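Local coordinates for tetrapyrrole methylase family protein (Chlorobaculum tepidum, PDB 3HH1) that forms the N-terminal part of an enzyme that probably transfers a methyl group from S-adenosylmethionine to the ribose 2'-oxygen of a cytidine in 16S rRNA, at residues L8-T13 against V82-D87; A32-C37 against R56-H61; R67-V72 against Y98-A103; R24-L29 against F50-K55. One frame throughout, in Å; residues are numbered along the deposited sequence. Where two conformers were deposited one is given.

Contact 1. Residues L8-T13 against V82-D87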
loop_
_atom_site.group_PDB
_atom_site.type_symbol
_atom_site.label_atom_id
_atom_site.label_comp_id
_atom_site.label_asym_id
_atom_site.label_seq_id
_atom_site.Cartn_x
_atom_site.Cartn_y
_atom_site.Cartn_z
ATOM N N LEU A 8 9.195 6.881 9.004
ATOM C CA LEU A 8 8.462 7.139 7.788
ATOM C C LEU A 8 6.954 6.982 8.098
ATOM O O LEU A 8 6.471 5.833 8.314
ATOM C CB LEU A 8 8.861 6.197 6.680
ATOM C CG LEU A 8 8.203 6.493 5.331
ATOM C CD1 LEU A 8 8.599 7.942 4.760
ATOM C CD2 LEU A 8 8.487 5.425 4.298
ATOM N N TYR A 9 6.218 8.086 8.163
ATOM C CA TYR A 9 4.763 8.043 8.354
ATOM C C TYR A 9 4.058 7.973 7.022
ATOM O O TYR A 9 4.330 8.781 6.157
ATOM C CB TYR A 9 4.268 9.298 9.079
ATOM C CG TYR A 9 4.707 9.352 10.515
ATOM C CD1 TYR A 9 4.142 8.521 11.457
ATOM C CD2 TYR A 9 5.733 10.203 10.919
ATOM C CE1 TYR A 9 4.545 8.537 12.751
ATOM C CE2 TYR A 9 6.159 10.215 12.204
ATOM C CZ TYR A 9 5.554 9.396 13.142
ATOM O OH TYR A 9 5.980 9.410 14.462
ATOM N N VAL A 10 3.219 6.975 6.823
ATOM C CA VAL A 10 2.459 6.839 5.597
ATOM C C VAL A 10 1.048 7.398 5.873
ATOM O O VAL A 10 0.275 6.841 6.680
ATOM C CB VAL A 10 2.413 5.383 5.109
ATOM C CG1 VAL A 10 1.686 5.332 3.800
ATOM C CG2 VAL A 10 3.869 4.822 4.959
ATOM N N VAL A 11 0.721 8.481 5.169
ATOM C CA VAL A 11 -0.479 9.246 5.393
ATOM C C VAL A 11 -1.376 9.137 4.167
ATOM O O VAL A 11 -0.987 9.558 3.061
ATOM C CB VAL A 11 -0.128 10.723 5.684
ATOM C CG1 VAL A 11 -1.396 11.481 6.050
ATOM C CG2 VAL A 11 0.935 10.824 6.817
ATOM N N ALA A 12 -2.564 8.547 4.337
ATOM C CA ALA A 12 -3.512 8.401 3.244
ATOM C C ALA A 12 -4.321 9.684 3.116
ATOM O O ALA A 12 -4.774 10.199 4.120
ATOM C CB ALA A 12 -4.464 7.217 3.494
ATOM N N THR A 13 -4.478 10.215 1.902
ATOM C CA THR A 13 -5.170 11.488 1.734
ATOM C C THR A 13 -6.279 11.336 0.711
ATOM O O THR A 13 -6.066 10.745 -0.322
ATOM C CB THR A 13 -4.205 12.664 1.340
ATOM O OG1 THR A 13 -3.515 12.369 0.125
ATOM C CG2 THR A 13 -3.125 12.907 2.445
ATOM N N VAL A 82 9.704 11.610 8.061
ATOM C CA VAL A 82 9.275 11.906 6.703
ATOM C C VAL A 82 7.847 11.411 6.567
ATOM O O VAL A 82 7.543 10.363 7.108
ATOM C CB VAL A 82 10.182 11.175 5.677
ATOM C CG1 VAL A 82 9.652 11.343 4.250
ATOM C CG2 VAL A 82 11.621 11.683 5.778
ATOM N N ALA A 83 6.985 12.154 5.850
ATOM C CA ALA A 83 5.628 11.720 5.617
ATOM C C ALA A 83 5.506 11.348 4.148
ATOM O O ALA A 83 5.845 12.150 3.309
ATOM C CB ALA A 83 4.613 12.837 5.971
ATOM N N LEU A 84 5.106 10.121 3.868
ATOM C CA LEU A 84 4.806 9.687 2.494
ATOM C C LEU A 84 3.286 9.814 2.318
ATOM O O LEU A 84 2.523 9.215 3.063
ATOM C CB LEU A 84 5.256 8.228 2.303
ATOM C CG LEU A 84 4.859 7.551 0.992
ATOM C CD1 LEU A 84 5.389 8.314 -0.175
ATOM C CD2 LEU A 84 5.440 6.135 1.050
ATOM N N VAL A 85 2.863 10.618 1.348
ATOM C CA VAL A 85 1.460 10.745 1.075
ATOM C C VAL A 85 1.102 9.731 0.001
ATOM O O VAL A 85 1.869 9.457 -0.919
ATOM C CB VAL A 85 1.068 12.170 0.667
ATOM C CG1 VAL A 85 1.367 13.137 1.828
ATOM C CG2 VAL A 85 1.791 12.575 -0.565
ATOM N N THR A 86 -0.058 9.135 0.169
ATOM C CA THR A 86 -0.595 8.233 -0.813
ATOM C C THR A 86 -2.039 8.626 -0.962
ATOM O O THR A 86 -2.566 9.387 -0.153
ATOM C CB THR A 86 -0.461 6.741 -0.396
ATOM O OG1 THR A 86 -1.205 6.493 0.806
ATOM C CG2 THR A 86 1.018 6.363 -0.183
ATOM N N ASP A 87 -2.677 8.156 -2.015
ATOM C CA ASP A 87 -4.136 8.374 -2.172
ATOM C C ASP A 87 -4.930 7.456 -1.250
ATOM O O ASP A 87 -4.618 6.265 -1.138
ATOM C CB ASP A 87 -4.569 8.116 -3.592
ATOM C CG ASP A 87 -3.814 8.966 -4.618
ATOM O OD1 ASP A 87 -3.177 9.981 -4.240
ATOM O OD2 ASP A 87 -3.889 8.626 -5.835
#

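Contact 2. Residues A32-C37 against R56-H61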
loop_
_atom_site.group_PDB
_atom_site.type_symbol
_atom_site.label_atom_id
_atom_site.label_comp_id
_atom_site.label_asym_id
_atom_site.label_seq_id
_atom_site.Cartn_x
_atom_site.Cartn_y
_atom_site.Cartn_z
ATOM N N ALA A 32 6.357 17.453 9.503
ATOM C CA ALA A 32 7.295 16.478 8.964
ATOM C C ALA A 32 8.556 17.131 8.512
ATOM O O ALA A 32 8.531 18.256 8.049
ATOM C CB ALA A 32 6.637 15.730 7.751
ATOM N N GLY A 33 9.672 16.410 8.591
ATOM C CA GLY A 33 10.935 16.936 8.072
ATOM C C GLY A 33 10.871 17.084 6.561
ATOM O O GLY A 33 11.521 17.967 5.991
ATOM N N ALA A 34 10.101 16.227 5.902
ATOM C CA ALA A 34 9.912 16.341 4.432
ATOM C C ALA A 34 8.685 15.558 4.114
ATOM O O ALA A 34 8.285 14.676 4.888
ATOM C CB ALA A 34 11.110 15.755 3.646
ATOM N N ILE A 35 8.091 15.861 2.971
ATOM C CA ILE A 35 6.948 15.113 2.509
ATOM C C ILE A 35 7.341 14.463 1.205
ATOM O O ILE A 35 7.817 15.155 0.305
ATOM C CB ILE A 35 5.740 16.044 2.365
ATOM C CG1 ILE A 35 5.300 16.533 3.778
ATOM C CG2 ILE A 35 4.579 15.345 1.604
ATOM C CD1 ILE A 35 4.074 17.335 3.821
ATOM N N ALA A 36 7.140 13.152 1.095
ATOM C CA ALA A 36 7.485 12.399 -0.131
ATOM C C ALA A 36 6.199 12.097 -0.838
ATOM O O ALA A 36 5.187 11.733 -0.198
ATOM C CB ALA A 36 8.198 11.107 0.224
ATOM N N CYS A 37 6.186 12.258 -2.155
ATOM C CA CYS A 37 4.945 12.083 -2.849
ATOM C C CYS A 37 5.227 11.729 -4.271
ATOM O O CYS A 37 6.276 12.069 -4.807
ATOM C CB CYS A 37 4.095 13.358 -2.783
ATOM S SG CYS A 37 4.966 14.820 -3.414
ATOM N N ARG A 56 9.759 20.938 2.675
ATOM C CA ARG A 56 10.626 20.236 1.693
ATOM C C ARG A 56 9.841 19.061 1.101
ATOM O O ARG A 56 9.355 18.201 1.823
ATOM C CB ARG A 56 11.891 19.726 2.335
ATOM C CG ARG A 56 12.810 19.024 1.402
ATOM C CD ARG A 56 13.963 18.361 2.113
ATOM N NE ARG A 56 14.744 17.609 1.144
ATOM C CZ ARG A 56 15.792 16.864 1.451
ATOM N NH1 ARG A 56 16.205 16.766 2.699
ATOM N NH2 ARG A 56 16.417 16.199 0.504
ATOM N N LEU A 57 9.773 19.018 -0.223
ATOM C CA LEU A 57 9.077 17.933 -0.915
ATOM C C LEU A 57 10.090 17.032 -1.578
ATOM O O LEU A 57 11.047 17.519 -2.199
ATOM C CB LEU A 57 8.138 18.476 -1.984
ATOM C CG LEU A 57 6.983 19.351 -1.530
ATOM C CD1 LEU A 57 6.100 19.615 -2.752
ATOM C CD2 LEU A 57 6.202 18.719 -0.353
ATOM N N VAL A 58 9.883 15.724 -1.484
ATOM C CA VAL A 58 10.696 14.753 -2.247
ATOM C C VAL A 58 9.773 14.114 -3.283
ATOM O O VAL A 58 8.817 13.460 -2.931
ATOM C CB VAL A 58 11.285 13.675 -1.335
ATOM C CG1 VAL A 58 12.046 12.589 -2.186
ATOM C CG2 VAL A 58 12.214 14.322 -0.279
ATOM N N SER A 59 10.003 14.360 -4.556
ATOM C CA SER A 59 9.078 13.918 -5.551
ATOM C C SER A 59 9.623 12.643 -6.207
ATOM O O SER A 59 10.742 12.607 -6.697
ATOM C CB SER A 59 8.819 15.025 -6.557
ATOM O OG SER A 59 9.935 15.172 -7.378
ATOM N N TYR A 60 8.822 11.601 -6.164
ATOM C CA TYR A 60 9.160 10.316 -6.712
ATOM C C TYR A 60 8.805 10.209 -8.195
ATOM O O TYR A 60 7.672 10.422 -8.570
ATOM C CB TYR A 60 8.433 9.226 -5.920
ATOM C CG TYR A 60 8.796 7.832 -6.378
ATOM C CD1 TYR A 60 9.903 7.174 -5.829
ATOM C CD2 TYR A 60 8.083 7.194 -7.374
ATOM C CE1 TYR A 60 10.281 5.908 -6.260
ATOM C CE2 TYR A 60 8.451 5.911 -7.815
ATOM C CZ TYR A 60 9.553 5.276 -7.236
ATOM O OH TYR A 60 9.946 4.023 -7.635
ATOM N N HIS A 61 9.778 9.845 -9.026
ATOM C CA HIS A 61 9.554 9.551 -10.466
ATOM C C HIS A 61 10.244 8.211 -10.759
ATOM O O HIS A 61 11.319 7.969 -10.242
ATOM C CB HIS A 61 10.178 10.637 -11.357
ATOM C CG HIS A 61 9.856 12.042 -10.945
ATOM N ND1 HIS A 61 8.687 12.682 -11.316
ATOM C CD2 HIS A 61 10.563 12.943 -10.220
ATOM C CE1 HIS A 61 8.682 13.905 -10.808
ATOM N NE2 HIS A 61 9.803 14.085 -10.131
HETATM O O HOH W 1 10.467 20.533 5.382
#

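Contact 3. Residues R67-V72 against Y98-A103. With SO4 (sulfate ion), chain E.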
loop_
_atom_site.group_PDB
_atom_site.type_symbol
_atom_site.label_atom_id
_atom_site.label_comp_id
_atom_site.label_asym_id
_atom_site.label_seq_id
_atom_site.Cartn_x
_atom_site.Cartn_y
_atom_site.Cartn_z
ATOM N N ARG A 67 17.079 8.494 -6.507
ATOM C CA ARG A 67 17.356 9.776 -5.888
ATOM C C ARG A 67 16.333 10.073 -4.781
ATOM O O ARG A 67 16.707 10.539 -3.709
ATOM C CB ARG A 67 17.339 10.870 -6.957
ATOM C CG ARG A 67 17.530 12.256 -6.418
ATOM C CD ARG A 67 17.652 13.328 -7.504
ATOM N NE ARG A 67 18.284 14.502 -6.902
ATOM C CZ ARG A 67 17.648 15.508 -6.312
ATOM N NH1 ARG A 67 18.352 16.483 -5.760
ATOM N NH2 ARG A 67 16.326 15.564 -6.270
ATOM N N ALA A 68 15.042 9.798 -5.032
ATOM C CA ALA A 68 13.995 10.036 -4.028
ATOM C C ALA A 68 14.161 9.085 -2.866
ATOM O O ALA A 68 14.112 9.509 -1.724
ATOM C CB ALA A 68 12.562 9.925 -4.638
ATOM N N VAL A 69 14.432 7.825 -3.153
ATOM C CA VAL A 69 14.658 6.848 -2.087
ATOM C C VAL A 69 15.883 7.239 -1.240
ATOM O O VAL A 69 15.846 7.221 -0.015
ATOM C CB VAL A 69 14.841 5.409 -2.631
ATOM C CG1 VAL A 69 15.043 4.503 -1.498
ATOM C CG2 VAL A 69 13.638 4.935 -3.419
ATOM N N ARG A 70 16.967 7.613 -1.898
ATOM C CA ARG A 70 18.166 8.021 -1.187
ATOM C C ARG A 70 17.892 9.193 -0.270
ATOM O O ARG A 70 18.316 9.193 0.885
ATOM C CB ARG A 70 19.280 8.371 -2.143
ATOM C CG ARG A 70 20.556 8.688 -1.462
ATOM C CD ARG A 70 21.717 8.666 -2.426
ATOM N NE ARG A 70 21.520 9.615 -3.521
ATOM C CZ ARG A 70 21.262 9.303 -4.792
ATOM N NH1 ARG A 70 21.192 8.031 -5.215
ATOM N NH2 ARG A 70 21.099 10.290 -5.668
ATOM N N GLN A 71 17.192 10.195 -0.771
ATOM C CA GLN A 71 16.877 11.373 0.030
ATOM C C GLN A 71 16.067 11.029 1.278
ATOM O O GLN A 71 16.343 11.565 2.367
ATOM C CB GLN A 71 16.099 12.401 -0.776
ATOM C CG GLN A 71 16.936 13.099 -1.825
ATOM C CD GLN A 71 16.089 14.065 -2.580
ATOM O OE1 GLN A 71 16.254 15.254 -2.455
ATOM N NE2 GLN A 71 15.107 13.568 -3.273
ATOM N N VAL A 72 15.086 10.148 1.115
ATOM C CA VAL A 72 14.221 9.755 2.230
ATOM C C VAL A 72 15.013 8.948 3.246
ATOM O O VAL A 72 14.936 9.232 4.453
ATOM C CB VAL A 72 12.989 8.964 1.739
ATOM C CG1 VAL A 72 12.256 8.210 2.897
ATOM C CG2 VAL A 72 12.052 9.881 0.933
ATOM N N TYR A 98 5.339 3.569 -2.816
ATOM C CA TYR A 98 5.573 2.572 -1.777
ATOM C C TYR A 98 7.011 2.025 -1.801
ATOM O O TYR A 98 7.494 1.519 -0.804
ATOM C CB TYR A 98 4.564 1.411 -1.858
ATOM C CG TYR A 98 4.516 0.671 -0.553
ATOM C CD1 TYR A 98 3.663 1.078 0.451
ATOM C CD2 TYR A 98 5.382 -0.402 -0.303
ATOM C CE1 TYR A 98 3.652 0.423 1.657
ATOM C CE2 TYR A 98 5.366 -1.055 0.905
ATOM C CZ TYR A 98 4.486 -0.639 1.868
ATOM O OH TYR A 98 4.452 -1.280 3.089
ATOM N N THR A 99 7.706 2.144 -2.924
ATOM C CA THR A 99 9.104 1.739 -2.977
ATOM C C THR A 99 9.914 2.398 -1.874
ATOM O O THR A 99 10.844 1.802 -1.337
ATOM C CB THR A 99 9.720 2.055 -4.273
ATOM O OG1 THR A 99 8.829 1.599 -5.319
ATOM C CG2 THR A 99 11.074 1.294 -4.383
HETATM N N MSE A 100 9.537 3.624 -1.513
HETATM C CA MSE A 100 10.227 4.330 -0.449
HETATM C C MSE A 100 9.979 3.727 0.917
HETATM O O MSE A 100 10.899 3.680 1.741
HETATM C CB MSE A 100 9.890 5.831 -0.500
HETATM C CG MSE A 100 10.478 6.558 -1.666
HETATM SE SE MSE A 100 9.802 8.420 -1.838
HETATM C CE MSE A 100 7.966 8.046 -2.279
ATOM N N ALA A 101 8.757 3.260 1.188
ATOM C CA ALA A 101 8.440 2.535 2.416
ATOM C C ALA A 101 9.117 1.177 2.479
ATOM O O ALA A 101 9.626 0.765 3.518
ATOM C CB ALA A 101 6.919 2.386 2.586
ATOM N N SER A 102 9.136 0.440 1.380
ATOM C CA SER A 102 9.863 -0.823 1.354
ATOM C C SER A 102 11.377 -0.613 1.567
ATOM O O SER A 102 12.015 -1.394 2.281
ATOM C CB SER A 102 9.568 -1.547 0.054
ATOM O OG SER A 102 10.310 -2.752 -0.035
ATOM N N ALA A 103 11.970 0.435 0.978
ATOM C CA ALA A 103 13.376 0.710 1.209
ATOM C C ALA A 103 13.646 1.035 2.705
ATOM O O ALA A 103 14.638 0.601 3.282
ATOM C CB ALA A 103 13.881 1.850 0.270
HETATM S S SO4 E . 21.666 13.940 -5.672
HETATM O O1 SO4 E . 21.262 12.875 -4.743
HETATM O O2 SO4 E . 23.094 13.805 -5.963
HETATM O O3 SO4 E . 20.917 13.842 -6.924
HETATM O O4 SO4 E . 21.407 15.264 -5.101
#

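Contact 4. Residues R24-L29 against F50-K55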
loop_
_atom_site.group_PDB
_atom_site.type_symbol
_atom_site.label_atom_id
_atom_site.label_comp_id
_atom_site.label_asym_id
_atom_site.label_seq_id
_atom_site.Cartn_x
_atom_site.Cartn_y
_atom_site.Cartn_z
ATOM N N ARG A 24 -4.546 14.465 13.698
ATOM C CA ARG A 24 -3.286 13.720 13.754
ATOM C C ARG A 24 -2.621 13.655 12.408
ATOM O O ARG A 24 -1.418 13.860 12.313
ATOM C CB ARG A 24 -3.504 12.300 14.290
ATOM C CG ARG A 24 -2.188 11.589 14.623
ATOM C CD ARG A 24 -2.388 10.122 14.705
ATOM N NE ARG A 24 -3.511 9.736 15.565
ATOM C CZ ARG A 24 -3.416 9.305 16.824
ATOM N NH1 ARG A 24 -4.525 8.986 17.484
ATOM N NH2 ARG A 24 -2.235 9.205 17.438
ATOM N N ALA A 25 -3.386 13.365 11.370
ATOM C CA ALA A 25 -2.846 13.271 10.028
ATOM C C ALA A 25 -2.354 14.606 9.494
ATOM O O ALA A 25 -1.254 14.698 8.936
ATOM C CB ALA A 25 -3.892 12.651 9.061
ATOM N N VAL A 26 -3.129 15.665 9.694
ATOM C CA VAL A 26 -2.718 16.995 9.208
ATOM C C VAL A 26 -1.485 17.475 9.994
ATOM O O VAL A 26 -0.559 18.044 9.426
ATOM C CB VAL A 26 -3.911 18.005 9.295
ATOM C CG1 VAL A 26 -3.499 19.405 8.862
ATOM C CG2 VAL A 26 -5.117 17.519 8.436
ATOM N N ASN A 27 -1.464 17.215 11.279
ATOM C CA ASN A 27 -0.364 17.675 12.134
ATOM C C ASN A 27 0.916 16.946 11.739
ATOM O O ASN A 27 1.996 17.528 11.764
ATOM C CB ASN A 27 -0.689 17.434 13.572
ATOM C CG ASN A 27 0.143 18.257 14.515
ATOM O OD1 ASN A 27 0.870 17.719 15.318
ATOM N ND2 ASN A 27 0.025 19.557 14.421
ATOM N N THR A 28 0.767 15.677 11.386
ATOM C CA THR A 28 1.890 14.878 10.909
ATOM C C THR A 28 2.511 15.487 9.680
ATOM O O THR A 28 3.746 15.658 9.637
ATOM C CB THR A 28 1.516 13.416 10.665
ATOM O OG1 THR A 28 1.053 12.862 11.915
ATOM C CG2 THR A 28 2.769 12.611 10.131
ATOM N N LEU A 29 1.687 15.853 8.708
ATOM C CA LEU A 29 2.161 16.494 7.500
ATOM C C LEU A 29 2.745 17.871 7.810
ATOM O O LEU A 29 3.783 18.248 7.260
ATOM C CB LEU A 29 1.029 16.675 6.510
ATOM C CG LEU A 29 0.399 15.364 6.020
ATOM C CD1 LEU A 29 -0.788 15.715 5.125
ATOM C CD2 LEU A 29 1.342 14.415 5.314
ATOM N N PHE A 50 -4.276 23.302 3.749
ATOM C CA PHE A 50 -4.143 23.310 5.210
ATOM C C PHE A 50 -3.189 24.396 5.694
ATOM O O PHE A 50 -2.850 24.452 6.893
ATOM C CB PHE A 50 -3.676 21.975 5.706
ATOM C CG PHE A 50 -4.691 20.896 5.584
ATOM C CD1 PHE A 50 -5.872 20.951 6.289
ATOM C CD2 PHE A 50 -4.440 19.789 4.813
ATOM C CE1 PHE A 50 -6.804 19.944 6.160
ATOM C CE2 PHE A 50 -5.345 18.784 4.715
ATOM C CZ PHE A 50 -6.540 18.862 5.406
ATOM N N GLY A 51 -2.744 25.239 4.776
ATOM C CA GLY A 51 -1.806 26.307 5.102
ATOM C C GLY A 51 -0.452 25.810 5.582
ATOM O O GLY A 51 0.153 26.399 6.489
ATOM N N ILE A 52 0.024 24.734 4.968
ATOM C CA ILE A 52 1.317 24.153 5.273
ATOM C C ILE A 52 2.272 24.776 4.264
ATOM O O ILE A 52 2.209 24.505 3.063
ATOM C CB ILE A 52 1.243 22.602 5.256
ATOM C CG1 ILE A 52 0.291 22.128 6.378
ATOM C CG2 ILE A 52 2.659 21.930 5.322
ATOM C CD1 ILE A 52 -0.115 20.629 6.308
ATOM N N GLU A 53 3.140 25.640 4.755
ATOM C CA GLU A 53 4.049 26.414 3.927
ATOM C C GLU A 53 5.499 26.044 4.132
ATOM O O GLU A 53 5.905 25.758 5.250
ATOM C CB GLU A 53 3.938 27.891 4.276
ATOM C CG GLU A 53 2.645 28.527 3.898
ATOM C CD GLU A 53 2.663 29.967 4.325
ATOM O OE1 GLU A 53 2.389 30.193 5.525
ATOM O OE2 GLU A 53 3.006 30.839 3.491
ATOM N N GLY A 54 6.252 26.096 3.048
ATOM C CA GLY A 54 7.702 25.995 3.065
ATOM C C GLY A 54 8.241 24.585 3.249
ATOM O O GLY A 54 9.426 24.409 3.497
ATOM N N LYS A 55 7.391 23.576 3.118
ATOM C CA LYS A 55 7.782 22.208 3.335
ATOM C C LYS A 55 8.740 21.661 2.260
ATOM O O LYS A 55 8.526 21.850 1.058
ATOM C CB LYS A 55 6.519 21.381 3.359
ATOM C CG LYS A 55 6.636 19.962 3.822
ATOM C CD LYS A 55 7.169 19.777 5.259
ATOM C CE LYS A 55 6.249 20.299 6.304
ATOM N NZ LYS A 55 6.944 20.440 7.601
#

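Contact 1. Residues L8-T13 against V82-D87
Tyr-9 and Val-82 begin a ladder of backbone hydrogen bonds that binds strand 8-13 to strand 82-87. The two run parallel, their short axes 27° apart, and Leu-8 pairs with Val-82, Val-10 with Leu-84 and Ala-12 with Thr-86. Tyr-9 N donates to Val-82 O at 2.8 Å, and Tyr-9 O accepts from Leu-84 N. Further along, Val-11 N reaches Leu-84 O at 2.9 Å in an almost straight bond of 176°. Val-11 O then accepts from Thr-86 N, and Thr-13 N closes the ladder on Thr-86 O. Weaker CA-H...O contacts fill in between these bonds, as where Ala-83 CA lies 3.3 Å from Tyr-9 O.

Apolar contacts are made on both faces. On the face of Leu-8, Val-82 and Leu-84, the CD1 branch of Leu-8 is 3.6 Å from Val-82 CG1 and also touches Leu-84 CB. CG of Leu-8 stands anti to the backbone N (chi1 -175°), and from there CD1 swings across toward the next strand. On the other face Val-11 CG2 meets Ala-83 CB at 4.3 Å.

At the C-terminal ends of the strands the side chains turn polar. Thr-13 OG1 sits 3.1 Å from Thr-86 O, while Asp-87 turns away and forms a salt bridge with Arg-42.

This pair lies in the middle of the parallel sheet of an alpha/beta fold. Ile-93 of the second subunit reaches Val-10. Strand 111-114 flanks 8-13 and strand 34-37 flanks 82-87; Leu-29 of helix 23-31 packs on Val-11 and Ala-83, and helix 65-77 packs on Leu-8 and Val-82.

Contact 2. Residues A32-C37 against R56-H61
Ile-35 and Val-58 tie together the two strands of a beta-alpha-beta crossover, in which strand 34-37 leads through helix 40-49 to strand 57-59. Ile-35 N donates to Arg-56 O at 2.9 Å, and Ile-35 O accepts from Val-58 N at 2.8 Å. Cys-37 repeats the pattern, its N bonded to Val-58 O and its O accepting from Tyr-60 N in a nearly straight bond of 174°. The strands are therefore parallel, with Ala-36 beside Val-58.

Side chains pack next to this ladder. Leu-57 CD2 reaches back to Ile-35 CB at 3.8 Å, on the face that helix 40-49 covers through Leu-47 and Thr-43. On the other face Ala-34 CB touches Val-58 CG2 at 4.3 Å, and the small methyl of Ala-36 lies against Val-58 CB. That face carries helix 65-77, whose Ala-68 and Gln-71 pack on Val-58, while Met-100 of helix 98-106 rests on Ala-36.

Further out, the Arg-56 chain is extended, its CG anti to the backbone N (chi1 -179°); CD passes 4.2 Å from Ala-34 CB, and NH2 goes on to bond Gln-71 OE1. Tyr-60 OH makes a weak hydrogen bond to Glu-65. At the N-terminal end of the pairing, one water links the two segments, donating to Gly-33 O and accepting from Arg-56 N, each 2.8 Å from the water oxygen.

Contact 3. Residues R67-V72 against Y98-A103
Met-100, deposited as selenomethionine, reaches from helix 98-103 into the side of helix 67-72 and touches three of its side chains. The helix axes pass 9.6 Å apart at 46°. CG of Met-100 stands beside its backbone N, anti to the carbonyl carbon (chi1 -70°); the chain then extends to the selenium and bends at chi3, -67°. Its CG lies 4.0 Å from Val-69 CG2. The selenium goes deeper, 3.9 Å from Val-72 CG2 and close to Ala-68 CB, and the Val-72 and Met-100 side chains meet at about a right angle.

Val-69 uses both branches. While CG2 faces Met-100, CG1 presses on Ala-103 CB at 3.4 Å, closer than usual for two carbons, so the helices fit tightly here. Tyr-60 lies against Ala-68 and Met-100, and Val-58 and Ala-36 of the sheet pack beneath Val-72. On helix 98-103, Ser-102 bonds to Asp-95 of the second subunit.

Away from this seam, two arginines hold a sulfate, probably from the crystallisation liquor. Arg-67 runs out extended, and its NE donates to sulfate O3 at 2.7 Å, near the guanidinium plane. Arg-70 bends at chi3 and brings NH2 to sulfate O1 at 2.8 Å, in a nearly straight bond. The amide carbon of Gln-71, CD, sits over one face of the Arg-67 guanidinium.

The chemistry is thus divided around helix 67-72: the side facing helix 98-103 is joined to it by apolar contacts alone, and their hold rests on close fit and burial, whereas the positively charged groups are directed outward, where an anion can settle.

Contact 4. Residues R24-L29 against F50-K55
Val-26 places its CG2 methyl over one face of the Phe-50 ring, a CH-pi contact 3.8 Å from the ring centroid and 19° off the normal. The nearest ring atom is CZ, 3.6 Å from that methyl, so the methyl is shifted toward the rim. Both branches of Val-26 take part: with CG1 anti to the backbone N (chi1 177°), that methyl lies against CG and CD1 of the ring while CG2 covers its far end. Replacing Phe-50 by an alanine is likely to leave both methyls of Val-26 without the surface they rest on and to open a gap beside the helix.

Apolar packing continues through Ile-52, whose CD1 is 4.1 Å from Leu-29 CB and equally near Val-26 O.

The polar bonds of Lys-55 lie just beyond residues 24-29: its chain folds at chi2 and chi3, CE passing 3.3 Å from Leu-29 O, and carries NZ to Arg-30 O and Ala-32 O, so the ammonium group meets carbonyls where helix 23-31 ends. Within that helix, Thr-28 OG1 donates to Arg-24 O at 2.7 Å, and the backbone N of the same threonine grips this oxygen from the opposite face of the carbonyl plane.

The chain leaves helix 40-49 through a Schellman motif, with Gly-51 at positive phi and Ile-52 N bonded to Leu-47 O. The contact thus joins the loop before strand 57-59 to helix 23-31. Leu-29 also touches Leu-46 of helix 40-49 and Val-85 of the sheet, while Met-21 lies against both Val-26 and Phe-50.

Overall arrangement
All four contacts build one three-layer alpha/beta domain, the N-terminal part of a longer methyltransferase. Contacts 1 and 2, with centres about 10 Å apart, lie in the same parallel sheet, where strands 82-87 and 34-37 are neighbours. Contacts 3 and 4 belong to helical layers on opposite faces of it, their centres about 21 Å apart and not touching. Along the chain, the segments of contacts 4 and 2 interleave between residues 8-13 and 82-87, while those of contacts 1 and 3 alternate. Contact 1 lies nearest the middle of the chain and touches all three others: its Leu-8 and Leu-84 meet contact 3, its Tyr-9 contact 4. Contacts 1 and 3 also reach the second subunit.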